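PDB 3HUL: homoserine kinase from Listeria monocytogenes, which probably catalyses the ATP-dependent phosphorylation of L-homoserine to O-phospho-L-homoserine, a late step in threonine biosynthesis, as a member of the GHMP kinase family. Local coordinates for residues D38-E43 with P67-H72; A156-I161 with V276-V281. All blocks are in the same frame, centred on the assembly; numbering follows the deposited sequence.

Contact 1 (D38-E43 with P67-H72)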
ATOM      1  N   ASP A  38     -43.152 -25.749  -9.159  1.00 53.52           N
ATOM      2  CA  ASP A  38     -44.086 -25.246 -10.179  1.00 53.65           C
ATOM      3  C   ASP A  38     -43.919 -23.749 -10.401  1.00 52.83           C
ATOM      4  O   ASP A  38     -44.175 -23.234 -11.491  1.00 52.35           O
ATOM      5  CB  ASP A  38     -45.545 -25.531  -9.777  1.00 53.93           C
ATOM      6  CG  ASP A  38     -46.541 -25.231 -10.913  1.00 55.76           C
ATOM      7  OD1 ASP A  38     -46.143 -25.266 -12.102  1.00 58.19           O
ATOM      8  OD2 ASP A  38     -47.725 -24.956 -10.624  1.00 57.28           O
ATOM      9  N   SER A  39     -43.498 -23.071  -9.337  1.00 52.38           N
ATOM     10  CA  SER A  39     -43.315 -21.621  -9.324  1.00 51.68           C
ATOM     11  C   SER A  39     -42.371 -21.232  -8.183  1.00 50.83           C
ATOM     12  O   SER A  39     -42.053 -22.046  -7.310  1.00 50.53           O
ATOM     13  CB  SER A  39     -44.667 -20.908  -9.155  1.00 51.74           C
ATOM     14  OG  SER A  39     -45.216 -21.196  -7.880  1.00 52.46           O
ATOM     15  N   TRP A  40     -41.936 -19.974  -8.203  1.00 49.95           N
ATOM     16  CA  TRP A  40     -41.024 -19.450  -7.207  1.00 48.48           C
ATOM     17  C   TRP A  40     -41.769 -19.116  -5.932  1.00 48.79           C
ATOM     18  O   TRP A  40     -42.826 -18.520  -5.976  1.00 48.79           O
ATOM     19  CB  TRP A  40     -40.359 -18.190  -7.743  1.00 47.73           C
ATOM     20  CG  TRP A  40     -39.508 -18.396  -8.950  1.00 45.56           C
ATOM     21  CD1 TRP A  40     -39.876 -18.214 -10.251  1.00 44.51           C
ATOM     22  CD2 TRP A  40     -38.127 -18.797  -8.974  1.00 43.11           C
ATOM     23  NE1 TRP A  40     -38.812 -18.480 -11.088  1.00 44.16           N
ATOM     24  CE2 TRP A  40     -37.727 -18.835 -10.329  1.00 43.73           C
ATOM     25  CE3 TRP A  40     -37.188 -19.111  -7.983  1.00 43.03           C
ATOM     26  CZ2 TRP A  40     -36.422 -19.193 -10.721  1.00 43.20           C
ATOM     27  CZ3 TRP A  40     -35.901 -19.470  -8.365  1.00 40.93           C
ATOM     28  CH2 TRP A  40     -35.532 -19.513  -9.726  1.00 42.83           C
ATOM     29  N   TYR A  41     -41.219 -19.517  -4.795  1.00 49.43           N
ATOM     30  CA  TYR A  41     -41.664 -18.993  -3.511  1.00 50.08           C
ATOM     31  C   TYR A  41     -40.439 -18.704  -2.658  1.00 50.91           C
ATOM     32  O   TYR A  41     -39.476 -19.477  -2.667  1.00 50.98           O
ATOM     33  CB  TYR A  41     -42.591 -19.969  -2.772  1.00 50.07           C
ATOM     34  CG  TYR A  41     -43.163 -19.391  -1.481  1.00 50.49           C
ATOM     35  CD1 TYR A  41     -44.116 -18.358  -1.518  1.00 51.11           C
ATOM     36  CD2 TYR A  41     -42.753 -19.860  -0.228  1.00 50.67           C
ATOM     37  CE1 TYR A  41     -44.646 -17.812  -0.350  1.00 50.97           C
ATOM     38  CE2 TYR A  41     -43.284 -19.315   0.962  1.00 50.96           C
ATOM     39  CZ  TYR A  41     -44.229 -18.287   0.884  1.00 51.88           C
ATOM     40  OH  TYR A  41     -44.759 -17.720   2.028  1.00 52.79           O
ATOM     41  N   ILE A  42     -40.476 -17.588  -1.933  1.00 51.56           N
ATOM     42  CA  ILE A  42     -39.475 -17.292  -0.917  1.00 51.98           C
ATOM     43  C   ILE A  42     -40.180 -17.223   0.414  1.00 52.68           C
ATOM     44  O   ILE A  42     -41.068 -16.392   0.599  1.00 53.01           O
ATOM     45  CB  ILE A  42     -38.764 -15.925  -1.141  1.00 51.84           C
ATOM     46  CG1 ILE A  42     -38.050 -15.882  -2.484  1.00 51.77           C
ATOM     47  CG2 ILE A  42     -37.772 -15.649  -0.020  1.00 51.39           C
ATOM     48  CD1 ILE A  42     -37.514 -14.513  -2.841  1.00 52.78           C
ATOM     49  N   GLU A  43     -39.783 -18.085   1.342  1.00 53.48           N
ATOM     50  CA  GLU A  43     -40.254 -17.982   2.709  1.00 54.48           C
ATOM     51  C   GLU A  43     -39.406 -16.945   3.414  1.00 54.64           C
ATOM     52  O   GLU A  43     -38.172 -16.971   3.308  1.00 54.52           O
ATOM     53  CB  GLU A  43     -40.145 -19.322   3.433  1.00 54.89           C
ATOM     54  CG  GLU A  43     -40.689 -19.301   4.864  1.00 56.84           C
ATOM     55  CD  GLU A  43     -40.244 -20.504   5.683  1.00 60.40           C
ATOM     56  OE1 GLU A  43     -39.974 -20.325   6.896  1.00 61.21           O
ATOM     57  OE2 GLU A  43     -40.148 -21.623   5.115  1.00 61.87           O
ATOM     58  N   PRO A  67     -33.678 -16.415 -18.068  1.00 39.60           N
ATOM     59  CA  PRO A  67     -35.138 -16.398 -18.207  1.00 40.78           C
ATOM     60  C   PRO A  67     -35.711 -17.805 -18.101  1.00 41.64           C
ATOM     61  O   PRO A  67     -36.783 -17.995 -17.528  1.00 41.79           O
ATOM     62  CB  PRO A  67     -35.359 -15.836 -19.620  1.00 40.32           C
ATOM     63  CG  PRO A  67     -34.033 -15.218 -20.023  1.00 39.92           C
ATOM     64  CD  PRO A  67     -33.000 -16.023 -19.320  1.00 39.78           C
ATOM     65  N   ASN A  68     -34.942 -18.769 -18.600  1.00 42.70           N
ATOM     66  CA  ASN A  68     -35.372 -20.147 -18.754  1.00 44.30           C
ATOM     67  C   ASN A  68     -35.052 -21.026 -17.539  1.00 44.55           C
ATOM     68  O   ASN A  68     -35.193 -22.244 -17.613  1.00 45.23           O
ATOM     69  CB  ASN A  68     -34.779 -20.735 -20.055  1.00 44.52           C
ATOM     70  CG  ASN A  68     -35.283 -20.009 -21.318  1.00 46.82           C
ATOM     71  OD1 ASN A  68     -36.376 -19.413 -21.314  1.00 50.05           O
ATOM     72  ND2 ASN A  68     -34.489 -20.054 -22.402  1.00 47.37           N
ATOM     73  N   LEU A  69     -34.627 -20.404 -16.433  1.00 44.45           N
ATOM     74  CA  LEU A  69     -34.489 -21.081 -15.132  1.00 44.30           C
ATOM     75  C   LEU A  69     -35.744 -21.853 -14.725  1.00 44.77           C
ATOM     76  O   LEU A  69     -36.863 -21.386 -14.948  1.00 44.94           O
ATOM     77  CB  LEU A  69     -34.212 -20.065 -14.017  1.00 43.86           C
ATOM     78  CG  LEU A  69     -32.807 -19.505 -13.757  1.00 43.57           C
ATOM     79  CD1 LEU A  69     -32.840 -18.618 -12.522  1.00 42.35           C
ATOM     80  CD2 LEU A  69     -31.711 -20.583 -13.635  1.00 42.00           C
ATOM     81  N   THR A  70     -35.539 -23.032 -14.136  1.00 44.78           N
ATOM     82  CA  THR A  70     -36.584 -23.776 -13.430  1.00 44.89           C
ATOM     83  C   THR A  70     -36.758 -23.102 -12.085  1.00 44.66           C
ATOM     84  O   THR A  70     -35.764 -22.867 -11.407  1.00 44.97           O
ATOM     85  CB  THR A  70     -36.143 -25.244 -13.131  1.00 44.86           C
ATOM     86  OG1 THR A  70     -35.735 -25.887 -14.335  1.00 45.18           O
ATOM     87  CG2 THR A  70     -37.260 -26.058 -12.458  1.00 44.68           C
ATOM     88  N   PRO A  71     -38.011 -22.794 -11.692  1.00 44.83           N
ATOM     89  CA  PRO A  71     -38.347 -22.237 -10.381  1.00 44.44           C
ATOM     90  C   PRO A  71     -37.891 -23.084  -9.214  1.00 44.18           C
ATOM     91  O   PRO A  71     -37.664 -24.273  -9.363  1.00 44.40           O
ATOM     92  CB  PRO A  71     -39.878 -22.210 -10.405  1.00 44.43           C
ATOM     93  CG  PRO A  71     -40.203 -22.014 -11.818  1.00 44.38           C
ATOM     94  CD  PRO A  71     -39.192 -22.819 -12.578  1.00 44.87           C
ATOM     95  N   HIS A  72     -37.771 -22.448  -8.052  1.00 44.17           N
ATOM     96  CA  HIS A  72     -37.428 -23.111  -6.798  1.00 43.58           C
ATOM     97  C   HIS A  72     -38.196 -22.474  -5.659  1.00 43.86           C
ATOM     98  O   HIS A  72     -38.708 -21.373  -5.809  1.00 43.64           O
ATOM     99  CB  HIS A  72     -35.940 -22.941  -6.496  1.00 42.97           C
ATOM    100  CG  HIS A  72     -35.048 -23.844  -7.280  1.00 40.51           C
ATOM    101  ND1 HIS A  72     -34.423 -24.932  -6.718  1.00 39.26           N
ATOM    102  CD2 HIS A  72     -34.649 -23.802  -8.572  1.00 39.76           C
ATOM    103  CE1 HIS A  72     -33.687 -25.535  -7.637  1.00 40.69           C
ATOM    104  NE2 HIS A  72     -33.803 -24.865  -8.769  1.00 41.08           N
TER
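The indole of Trp40 lies flat on the backbone of Pro71 and His72, and this overlap makes up most of the contact between 38-43 and 67-72. CA of Pro71 sits over the six-membered ring, 3.6 Å from its centroid and close to the ring normal, a CH-pi contact made by the CA-H of Pro71. CB and CG of the proline ring lie nearer the five-membered part of the indole, with Pro71 CB 4.0 Å from Trp40 CD1, and CB also packs against the backbone of Ser39, 3.5 Å from its C atom. The same face of the indole receives the peptide N of His72, offset toward the rim above CE3 and CZ3. Trp40 reaches this place with CG anti to its own carbonyl carbon (chi1 -63°), which lays the indole across the 69-72 backbone. At the far end of the indole, Leu69 CD1 approaches Trp40 CH2 obliquely at 4.0 Å.

Where the two chains converge, the carbonyl of His72 is gripped from the other segment. Tyr41 N donates a hydrogen bond of 3.3 Å to His72 O, long but fairly straight at 155°, and Trp40 CA adds a CA-H...O contact to the same oxygen, also at 3.3 Å. The tyrosine ring leads away, so Tyr41 contributes mainly through its backbone.

This bond stands at the start of the parallel pairing between strands 41-43 and 72-78, continued by Tyr41 and Glu43 with Leu74. With helix 57-65 between them in the chain, the two strands form a beta-alpha-beta crossover, and Trp40 packs against Ile59 and Leu63 of its helix. His72 turns its ND1 to Gly34 O at strand 27-36, on the other side of 72-78. Trp40 also meets Leu99 of helix 88-103, which places the indole between the edge of the mixed sheet and these helices.

Contact 2 (A156-I161 with V276-V281)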
ATOM      1  N   ALA A 156     -14.231   0.102  13.506  1.00 31.73           N
ATOM      2  CA  ALA A 156     -15.559  -0.426  13.738  1.00 31.67           C
ATOM      3  C   ALA A 156     -16.630   0.629  13.434  1.00 30.49           C
ATOM      4  O   ALA A 156     -16.349   1.820  13.355  1.00 29.86           O
ATOM      5  CB  ALA A 156     -15.700  -0.948  15.159  1.00 32.53           C
ATOM      6  N   LEU A 157     -17.851   0.187  13.212  1.00 29.87           N
ATOM      7  CA  LEU A 157     -18.912   1.143  12.918  1.00 30.70           C
ATOM      8  C   LEU A 157     -20.076   1.037  13.906  1.00 30.62           C
ATOM      9  O   LEU A 157     -20.509  -0.058  14.269  1.00 30.83           O
ATOM     10  CB  LEU A 157     -19.414   0.968  11.493  1.00 30.84           C
ATOM     11  CG  LEU A 157     -18.419   1.345  10.388  1.00 31.62           C
ATOM     12  CD1 LEU A 157     -17.565   0.113  10.015  1.00 30.32           C
ATOM     13  CD2 LEU A 157     -19.179   1.863   9.206  1.00 29.97           C
ATOM     14  N   ILE A 158     -20.565   2.184  14.353  1.00 30.24           N
ATOM     15  CA  ILE A 158     -21.771   2.193  15.151  1.00 29.80           C
ATOM     16  C   ILE A 158     -22.891   2.769  14.306  1.00 29.17           C
ATOM     17  O   ILE A 158     -22.830   3.912  13.874  1.00 28.87           O
ATOM     18  CB  ILE A 158     -21.602   2.986  16.469  1.00 30.38           C
ATOM     19  CG1 ILE A 158     -20.771   2.185  17.476  1.00 31.58           C
ATOM     20  CG2 ILE A 158     -22.947   3.299  17.070  1.00 29.77           C
ATOM     21  CD1 ILE A 158     -19.287   2.422  17.373  1.00 33.16           C
ATOM     22  N   ALA A 159     -23.909   1.953  14.077  1.00 28.73           N
ATOM     23  CA  ALA A 159     -25.013   2.322  13.208  1.00 28.89           C
ATOM     24  C   ALA A 159     -26.231   2.735  14.034  1.00 29.10           C
ATOM     25  O   ALA A 159     -26.714   1.963  14.877  1.00 28.62           O
ATOM     26  CB  ALA A 159     -25.369   1.152  12.313  1.00 27.96           C
ATOM     27  N   PHE A 160     -26.720   3.942  13.789  1.00 29.18           N
ATOM     28  CA  PHE A 160     -28.038   4.322  14.275  1.00 29.86           C
ATOM     29  C   PHE A 160     -29.036   3.941  13.206  1.00 30.31           C
ATOM     30  O   PHE A 160     -29.149   4.622  12.182  1.00 30.04           O
ATOM     31  CB  PHE A 160     -28.137   5.821  14.478  1.00 29.95           C
ATOM     32  CG  PHE A 160     -27.424   6.331  15.678  1.00 31.78           C
ATOM     33  CD1 PHE A 160     -28.124   6.611  16.840  1.00 32.06           C
ATOM     34  CD2 PHE A 160     -26.045   6.588  15.635  1.00 33.28           C
ATOM     35  CE1 PHE A 160     -27.477   7.131  17.952  1.00 32.71           C
ATOM     36  CE2 PHE A 160     -25.388   7.099  16.736  1.00 33.17           C
ATOM     37  CZ  PHE A 160     -26.103   7.366  17.905  1.00 35.00           C
ATOM     38  N   ILE A 161     -29.762   2.858  13.438  1.00 31.13           N
ATOM     39  CA  ILE A 161     -30.733   2.392  12.475  1.00 31.76           C
ATOM     40  C   ILE A 161     -32.164   2.781  12.917  1.00 32.71           C
ATOM     41  O   ILE A 161     -32.722   2.147  13.826  1.00 32.60           O
ATOM     42  CB  ILE A 161     -30.592   0.884  12.291  1.00 31.88           C
ATOM     43  CG1 ILE A 161     -29.186   0.573  11.761  1.00 29.41           C
ATOM     44  CG2 ILE A 161     -31.710   0.337  11.381  1.00 32.44           C
ATOM     45  CD1 ILE A 161     -28.826  -0.854  11.856  1.00 29.34           C
ATOM     46  N   VAL A 276     -29.149   1.077  18.105  1.00 38.37           N
ATOM     47  CA  VAL A 276     -27.728   1.336  17.998  1.00 37.06           C
ATOM     48  C   VAL A 276     -27.009   0.004  17.891  1.00 36.89           C
ATOM     49  O   VAL A 276     -26.986  -0.777  18.853  1.00 36.84           O
ATOM     50  CB  VAL A 276     -27.216   2.110  19.183  1.00 37.07           C
ATOM     51  CG1 VAL A 276     -25.744   2.448  18.966  1.00 35.99           C
ATOM     52  CG2 VAL A 276     -28.058   3.407  19.360  1.00 35.94           C
ATOM     53  N   LEU A 277     -26.443  -0.255  16.712  1.00 35.51           N
ATOM     54  CA  LEU A 277     -25.860  -1.556  16.399  1.00 35.63           C
ATOM     55  C   LEU A 277     -24.368  -1.446  16.141  1.00 34.12           C
ATOM     56  O   LEU A 277     -23.899  -0.443  15.643  1.00 33.60           O
ATOM     57  CB  LEU A 277     -26.554  -2.181  15.186  1.00 35.76           C
ATOM     58  CG  LEU A 277     -27.634  -3.238  15.449  1.00 40.24           C
ATOM     59  CD1 LEU A 277     -28.819  -2.707  16.269  1.00 40.82           C
ATOM     60  CD2 LEU A 277     -28.136  -3.822  14.113  1.00 42.25           C
ATOM     61  N   LEU A 278     -23.634  -2.485  16.497  1.00 33.18           N
ATOM     62  CA  LEU A 278     -22.199  -2.521  16.257  1.00 32.89           C
ATOM     63  C   LEU A 278     -21.929  -3.356  15.008  1.00 31.98           C
ATOM     64  O   LEU A 278     -22.336  -4.518  14.899  1.00 31.81           O
ATOM     65  CB  LEU A 278     -21.450  -3.060  17.485  1.00 33.05           C
ATOM     66  CG  LEU A 278     -19.919  -3.058  17.584  1.00 36.40           C
ATOM     67  CD1 LEU A 278     -19.284  -1.776  17.092  1.00 38.05           C
ATOM     68  CD2 LEU A 278     -19.508  -3.298  19.035  1.00 38.24           C
ATOM     69  N   LEU A 279     -21.277  -2.734  14.035  1.00 30.93           N
ATOM     70  CA  LEU A 279     -20.947  -3.439  12.794  1.00 29.65           C
ATOM     71  C   LEU A 279     -19.451  -3.436  12.578  1.00 28.44           C
ATOM     72  O   LEU A 279     -18.784  -2.521  13.007  1.00 27.78           O
ATOM     73  CB  LEU A 279     -21.635  -2.755  11.619  1.00 29.85           C
ATOM     74  CG  LEU A 279     -23.077  -2.287  11.797  1.00 30.73           C
ATOM     75  CD1 LEU A 279     -23.475  -1.478  10.596  1.00 33.48           C
ATOM     76  CD2 LEU A 279     -24.058  -3.454  12.011  1.00 32.02           C
ATOM     77  N   ASP A 280     -18.942  -4.457  11.891  1.00 27.54           N
ATOM     78  CA  ASP A 280     -17.581  -4.458  11.433  1.00 27.01           C
ATOM     79  C   ASP A 280     -17.518  -4.338   9.905  1.00 26.34           C
ATOM     80  O   ASP A 280     -18.523  -4.550   9.212  1.00 25.97           O
ATOM     81  CB  ASP A 280     -16.858  -5.724  11.909  1.00 27.97           C
ATOM     82  CG  ASP A 280     -16.585  -5.715  13.421  1.00 31.66           C
ATOM     83  OD1 ASP A 280     -15.925  -4.791  13.930  1.00 35.64           O
ATOM     84  OD2 ASP A 280     -17.031  -6.644  14.102  1.00 35.95           O
ATOM     85  N   VAL A 281     -16.327  -4.012   9.392  1.00 25.38           N
ATOM     86  CA  VAL A 281     -16.015  -4.143   7.964  1.00 24.51           C
ATOM     87  C   VAL A 281     -16.074  -5.620   7.618  1.00 24.33           C
ATOM     88  O   VAL A 281     -15.492  -6.437   8.317  1.00 24.42           O
ATOM     89  CB  VAL A 281     -14.613  -3.546   7.615  1.00 24.17           C
ATOM     90  CG1 VAL A 281     -14.208  -3.841   6.177  1.00 23.36           C
ATOM     91  CG2 VAL A 281     -14.573  -1.998   7.898  1.00 23.96           C
TER
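Leu157 and Leu279 form a hydrogen-bonded antiparallel pair, Leu157 N to Leu279 O at 2.9 Å and Leu279 N to Leu157 O at 2.8 Å, the second almost straight at 177°. Ala159 and Leu277 repeat the pattern, and both of their bonds lie in the carbonyl plane. Together these four bonds fix the register of strands 156-161 and 275-280.

Packing is tightest at the non-hydrogen-bonded positions near Val276. Its CG1 comes within 3.5 Å of Ile158 CG2, closer than usual for two methyl carbons, while its CG2 lies 4.0 Å from Phe160 CE1. With CG1 anti to the backbone N (chi1 -176°), Val276 sends one methyl to each of these neighbours. On the opposite face, Ala159 CB meets Leu279 CD1 at 3.7 Å, and Ile161 CD1 crosses to Leu277 CD2 at 3.8 Å.

Toward Asp280 the fit slackens. Ala156 CB is 4.2 Å from Leu278 CD1 and lies beside OD1 of Asp280. Exposure follows the strand more than the end: Val276, Leu277, Leu278 and Asp280 are all partly exposed and Leu279 is buried, whereas all six residues of 156-161 are buried.

The pairing occupies one margin of the four-stranded antiparallel sheet: strand 156-161 is flanked on its other side by strand 251-255, and strand 275-280 is outermost within the chain. Helix 260-268 lies over the face of Ile158 and Leu278. Leu25 of strand 21-25 meets Leu157 and Leu279 on the other face, and Ile161 approaches Pro81 of the predicted ATP-binding segment.

Contacts 1 and 2 hold different elements and do not touch: their nearest atoms are about 20 Å apart and their centres about 35 Å. Contact 1 is the more peripheral: its centre is about 26 Å from that of the chain, and its buried indole rests on a loop that leads into the mixed sheet; a single long backbone bond joins its segments. The centre of contact 2 is about 12 Å from that of the chain, and its strands are distant in sequence. Regular paired bonds and aliphatic side chains on both faces dominate there, and its buried area, 550 against 326 Å², is larger. Many residues of contact 1 are exposed; none of contact 2 is fully so.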